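PDB 3QW3: orotidine-5-phosphate decarboxylase/orotate phosphoribosyltransferase, putative (Ompdcase-oprtase, putative) from Leishmania infantum, which probably catalyses, through this decarboxylase domain of a bifunctional UMP synthase, the conversion of orotidine 5'-phosphate to UMP and carbon dioxide. Local coordinates for residues I38-A52 against V69-A83. Numbering follows the deposited sequence.
Sequences IEQTHEYAAAYKPNA and VIRAVPAGIPVVLDA. With SO4 (sulfate ion), chain D.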
loop_
_atom_site.group_PDB
_atom_site.type_symbol
_atom_site.label_atom_id
_atom_site.label_comp_id
_atom_site.label_asym_id
_atom_site.label_seq_id
_atom_site.Cartn_x
_atom_site.Cartn_y
_atom_site.Cartn_z
ATOM N N ILE A 38 7.144 14.948 -20.318
ATOM C CA ILE A 38 8.231 14.046 -20.702
ATOM C C ILE A 38 9.065 14.690 -21.811
ATOM O O ILE A 38 10.296 14.699 -21.742
ATOM C CB ILE A 38 7.715 12.658 -21.155
ATOM C CG1 ILE A 38 7.132 11.885 -19.965
ATOM C CG2 ILE A 38 8.844 11.842 -21.793
ATOM C CD1 ILE A 38 6.214 10.737 -20.366
ATOM N N GLU A 39 8.384 15.243 -22.811
ATOM C CA GLU A 39 9.053 15.932 -23.924
ATOM C C GLU A 39 9.927 17.089 -23.434
ATOM O O GLU A 39 11.036 17.292 -23.937
ATOM C CB GLU A 39 8.018 16.430 -24.946
ATOM N N GLN A 40 9.438 17.826 -22.440
ATOM C CA GLN A 40 10.161 18.980 -21.894
ATOM C C GLN A 40 11.366 18.620 -21.019
ATOM O O GLN A 40 12.313 19.407 -20.910
ATOM C CB GLN A 40 9.207 19.877 -21.100
ATOM C CG GLN A 40 8.163 20.585 -21.942
ATOM C CD GLN A 40 7.042 21.174 -21.111
ATOM O OE1 GLN A 40 6.683 20.640 -20.064
ATOM N NE2 GLN A 40 6.476 22.278 -21.582
ATOM N N THR A 41 11.343 17.433 -20.410
ATOM C CA THR A 41 12.277 17.114 -19.332
ATOM C C THR A 41 13.223 15.929 -19.558
ATOM O O THR A 41 14.182 15.769 -18.804
ATOM C CB THR A 41 11.527 16.857 -17.994
ATOM O OG1 THR A 41 10.645 15.737 -18.150
ATOM C CG2 THR A 41 10.737 18.096 -17.562
ATOM N N HIS A 42 12.966 15.104 -20.571
ATOM C CA HIS A 42 13.685 13.824 -20.695
ATOM C C HIS A 42 15.209 13.945 -20.835
ATOM O O HIS A 42 15.937 13.074 -20.366
ATOM C CB HIS A 42 13.102 12.945 -21.807
ATOM C CG HIS A 42 13.359 13.461 -23.186
ATOM N ND1 HIS A 42 14.428 13.042 -23.948
ATOM C CD2 HIS A 42 12.690 14.365 -23.941
ATOM C CE1 HIS A 42 14.408 13.663 -25.112
ATOM N NE2 HIS A 42 13.363 14.472 -25.134
ATOM N N GLU A 43 15.688 15.024 -21.456
ATOM C CA GLU A 43 17.133 15.227 -21.595
ATOM C C GLU A 43 17.835 15.311 -20.239
ATOM O O GLU A 43 19.023 15.003 -20.127
ATOM C CB GLU A 43 17.436 16.476 -22.434
ATOM N N TYR A 44 17.079 15.686 -19.203
ATOM C CA TYR A 44 17.638 15.901 -17.872
ATOM C C TYR A 44 17.087 14.961 -16.800
ATOM O O TYR A 44 17.360 15.149 -15.616
ATOM C CB TYR A 44 17.462 17.369 -17.465
ATOM C CG TYR A 44 18.148 18.287 -18.442
ATOM C CD1 TYR A 44 19.527 18.477 -18.387
ATOM C CD2 TYR A 44 17.429 18.928 -19.453
ATOM C CE1 TYR A 44 20.175 19.297 -19.300
ATOM C CE2 TYR A 44 18.069 19.755 -20.371
ATOM C CZ TYR A 44 19.440 19.932 -20.284
ATOM O OH TYR A 44 20.089 20.746 -21.186
ATOM N N ALA A 45 16.355 13.935 -17.226
ATOM C CA ALA A 45 15.699 13.012 -16.288
ATOM C C ALA A 45 16.475 11.709 -16.118
ATOM O O ALA A 45 16.840 11.066 -17.106
ATOM C CB ALA A 45 14.277 12.727 -16.738
ATOM N N ALA A 46 16.719 11.333 -14.864
ATOM C CA ALA A 46 17.286 10.025 -14.530
ATOM C C ALA A 46 16.191 8.967 -14.429
ATOM O O ALA A 46 16.444 7.788 -14.636
ATOM C CB ALA A 46 18.056 10.093 -13.230
ATOM N N ALA A 47 14.982 9.405 -14.088
ATOM C CA ALA A 47 13.835 8.504 -13.945
ATOM C C ALA A 47 12.544 9.292 -14.048
ATOM O O ALA A 47 12.548 10.520 -13.892
ATOM C CB ALA A 47 13.891 7.770 -12.598
ATOM N N TYR A 48 11.451 8.583 -14.335
ATOM C CA TYR A 48 10.101 9.130 -14.176
ATOM C C TYR A 48 9.348 8.350 -13.109
ATOM O O TYR A 48 9.554 7.141 -12.951
ATOM C CB TYR A 48 9.331 9.129 -15.499
ATOM C CG TYR A 48 9.842 10.196 -16.437
ATOM C CD1 TYR A 48 9.340 11.493 -16.381
ATOM C CD2 TYR A 48 10.862 9.918 -17.346
ATOM C CE1 TYR A 48 9.827 12.489 -17.222
ATOM C CE2 TYR A 48 11.352 10.904 -18.191
ATOM C CZ TYR A 48 10.832 12.184 -18.122
ATOM O OH TYR A 48 11.322 13.167 -18.956
ATOM N N LYS A 49 8.497 9.060 -12.370
ATOM C CA LYS A 49 7.716 8.459 -11.287
ATOM C C LYS A 49 6.211 8.744 -11.446
ATOM O O LYS A 49 5.689 9.730 -10.909
ATOM C CB LYS A 49 8.231 8.931 -9.917
ATOM C CG LYS A 49 7.585 8.193 -8.731
ATOM C CD LYS A 49 8.197 8.580 -7.385
ATOM C CE LYS A 49 7.778 9.979 -6.902
ATOM N NZ LYS A 49 6.342 10.147 -6.584
ATOM N N PRO A 50 5.504 7.881 -12.190
ATOM C CA PRO A 50 4.060 8.066 -12.306
ATOM C C PRO A 50 3.327 7.762 -11.000
ATOM O O PRO A 50 3.694 6.841 -10.268
ATOM C CB PRO A 50 3.654 7.073 -13.395
ATOM C CG PRO A 50 4.746 6.089 -13.452
ATOM C CD PRO A 50 5.993 6.819 -13.085
ATOM N N ASN A 51 2.306 8.568 -10.744
ATOM C CA ASN A 51 1.466 8.490 -9.556
ATOM C C ASN A 51 0.357 7.456 -9.751
ATOM O O ASN A 51 -0.619 7.715 -10.460
ATOM C CB ASN A 51 0.867 9.884 -9.309
ATOM C CG ASN A 51 0.222 10.022 -7.938
ATOM O OD1 ASN A 51 0.442 11.013 -7.232
ATOM N ND2 ASN A 51 -0.582 9.046 -7.562
ATOM N N ALA A 52 0.498 6.287 -9.121
ATOM C CA ALA A 52 -0.452 5.185 -9.329
ATOM C C ALA A 52 -1.882 5.570 -8.929
ATOM O O ALA A 52 -2.846 5.146 -9.573
ATOM C CB ALA A 52 0.000 3.925 -8.581
ATOM N N VAL A 69 1.312 6.203 -20.844
ATOM C CA VAL A 69 2.298 7.153 -20.317
ATOM C C VAL A 69 3.656 6.474 -20.094
ATOM O O VAL A 69 4.694 7.028 -20.456
ATOM C CB VAL A 69 1.785 7.878 -19.030
ATOM C CG1 VAL A 69 2.897 8.689 -18.367
ATOM C CG2 VAL A 69 0.612 8.787 -19.363
ATOM N N ILE A 70 3.647 5.269 -19.526
ATOM C CA ILE A 70 4.890 4.512 -19.315
ATOM C C ILE A 70 5.582 4.218 -20.654
ATOM O O ILE A 70 6.793 4.413 -20.789
ATOM C CB ILE A 70 4.643 3.223 -18.484
ATOM C CG1 ILE A 70 4.330 3.604 -17.027
ATOM C CG2 ILE A 70 5.841 2.270 -18.560
ATOM C CD1 ILE A 70 3.849 2.461 -16.155
ATOM N N ARG A 71 4.801 3.782 -21.641
ATOM C CA ARG A 71 5.320 3.508 -22.982
ATOM C C ARG A 71 5.921 4.769 -23.620
ATOM O O ARG A 71 6.863 4.677 -24.414
ATOM C CB ARG A 71 4.220 2.905 -23.865
ATOM C CG ARG A 71 4.726 2.065 -25.027
ATOM C CD ARG A 71 3.600 1.229 -25.640
ATOM N N ALA A 72 5.388 5.936 -23.250
ATOM C CA ALA A 72 5.844 7.236 -23.772
ATOM C C ALA A 72 7.229 7.662 -23.274
ATOM O O ALA A 72 7.891 8.493 -23.902
ATOM C CB ALA A 72 4.822 8.323 -23.466
ATOM N N VAL A 73 7.660 7.101 -22.149
ATOM C CA VAL A 73 8.974 7.416 -21.598
ATOM C C VAL A 73 10.062 6.842 -22.520
ATOM O O VAL A 73 10.030 5.650 -22.835
ATOM C CB VAL A 73 9.121 6.872 -20.155
ATOM C CG1 VAL A 73 10.513 7.119 -19.614
ATOM C CG2 VAL A 73 8.062 7.503 -19.245
ATOM N N PRO A 74 11.012 7.695 -22.967
ATOM C CA PRO A 74 12.082 7.253 -23.868
ATOM C C PRO A 74 12.789 5.997 -23.391
ATOM O O PRO A 74 12.982 5.805 -22.187
ATOM C CB PRO A 74 13.062 8.430 -23.849
ATOM C CG PRO A 74 12.216 9.606 -23.613
ATOM C CD PRO A 74 11.106 9.139 -22.689
ATOM N N ALA A 75 13.168 5.143 -24.338
ATOM C CA ALA A 75 13.981 3.980 -24.022
ATOM C C ALA A 75 15.248 4.452 -23.308
ATOM O O ALA A 75 15.838 5.478 -23.675
ATOM C CB ALA A 75 14.327 3.202 -25.294
ATOM N N GLY A 76 15.629 3.725 -22.266
ATOM C CA GLY A 76 16.822 4.045 -21.493
ATOM C C GLY A 76 16.560 4.787 -20.191
ATOM O O GLY A 76 17.443 4.874 -19.345
ATOM N N ILE A 77 15.354 5.329 -20.029
ATOM C CA ILE A 77 14.999 6.030 -18.790
ATOM C C ILE A 77 14.046 5.166 -17.964
ATOM O O ILE A 77 12.936 4.874 -18.407
ATOM C CB ILE A 77 14.389 7.426 -19.044
ATOM C CG1 ILE A 77 15.280 8.243 -19.998
ATOM C CG2 ILE A 77 14.202 8.170 -17.707
ATOM C CD1 ILE A 77 14.663 9.587 -20.460
ATOM N N PRO A 78 14.484 4.758 -16.760
ATOM C CA PRO A 78 13.665 3.851 -15.953
ATOM C C PRO A 78 12.447 4.539 -15.352
ATOM O O PRO A 78 12.463 5.748 -15.120
ATOM C CB PRO A 78 14.624 3.390 -14.862
ATOM C CG PRO A 78 15.605 4.510 -14.719
ATOM C CD PRO A 78 15.752 5.105 -16.092
ATOM N N VAL A 79 11.400 3.751 -15.125
ATOM C CA VAL A 79 10.141 4.232 -14.576
ATOM C C VAL A 79 9.933 3.594 -13.209
ATOM O O VAL A 79 9.995 2.367 -13.063
ATOM C CB VAL A 79 8.961 3.880 -15.512
ATOM C CG1 VAL A 79 7.622 4.245 -14.880
ATOM C CG2 VAL A 79 9.115 4.590 -16.863
ATOM N N VAL A 80 9.691 4.440 -12.213
ATOM C CA VAL A 80 9.349 3.990 -10.875
ATOM C C VAL A 80 7.844 4.177 -10.681
ATOM O O VAL A 80 7.357 5.302 -10.657
ATOM C CB VAL A 80 10.106 4.802 -9.796
ATOM C CG1 VAL A 80 9.727 4.309 -8.392
ATOM C CG2 VAL A 80 11.622 4.723 -10.021
ATOM N N LEU A 81 7.101 3.079 -10.566
ATOM C CA LEU A 81 5.675 3.190 -10.296
ATOM C C LEU A 81 5.500 3.468 -8.806
ATOM O O LEU A 81 5.832 2.623 -7.971
ATOM C CB LEU A 81 4.923 1.919 -10.720
ATOM C CG LEU A 81 3.405 1.925 -10.499
ATOM C CD1 LEU A 81 2.701 3.031 -11.298
ATOM C CD2 LEU A 81 2.805 0.552 -10.836
ATOM N N ASP A 82 4.998 4.657 -8.476
ATOM C CA ASP A 82 4.804 5.019 -7.068
ATOM C C ASP A 82 3.446 4.535 -6.592
ATOM O O ASP A 82 2.457 5.276 -6.617
ATOM C CB ASP A 82 4.968 6.518 -6.824
ATOM C CG ASP A 82 5.213 6.847 -5.356
ATOM O OD1 ASP A 82 5.136 5.940 -4.492
ATOM O OD2 ASP A 82 5.488 8.024 -5.056
ATOM N N ALA A 83 3.431 3.276 -6.173
ATOM C CA ALA A 83 2.211 2.560 -5.825
ATOM C C ALA A 83 2.128 2.212 -4.336
ATOM O O ALA A 83 1.045 1.892 -3.841
ATOM C CB ALA A 83 2.123 1.297 -6.673
HETATM S S SO4 D . 5.815 12.600 -3.746
HETATM O O1 SO4 D . 5.082 11.999 -2.635
HETATM O O2 SO4 D . 6.820 11.656 -4.226
HETATM O O3 SO4 D . 4.887 12.923 -4.828
HETATM O O4 SO4 D . 6.464 13.825 -3.288
#
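K49 and D82 meet on the barrel-interior side of the neighbouring parallel strands 47-50 and 80-85 of the TIM barrel, where NZ of K49 lies 2.8 Å from D82 OD2 in a salt bridge that uses the anti lone pair of that oxygen. K49 CG, anti to the backbone N, passes D82 CB, and bends at chi3 (74°) and chi4 (65°) then bring the ammonium round to the carboxylate. NZ also donates a hydrogen bond to sulfate O2 (2.8 Å). OD1 of D82 is held in turn by K84 and T109.

Joining the two strands, Y48 N donates to P78 O, Y48 O receives V80 N at 2.8 Å, and P50 O receives D82 N. On the outer side of the strands, P50 CD packs against V79 CG1 at 3.5 Å. The Y48 ring sends CD2 to V73 CG1 (3.6 Å) and I77 CG2, while I38 CG1 lies over one face, offset toward its rim, and the hydroxyl donates to T41 OG1, fixing the ring's far end to helix 27-41. I38 CG2 reaches P74 CD, joining that helix to the turn that follows helix 60-72.

Lysine and aspartate thus share a charged network at the barrel's interior, consistent with the alternating Lys-Asp array of OMP decarboxylases; the sulfate, probably from the crystallisation liquor, indicates that K49 can pair with an anion while it holds D82.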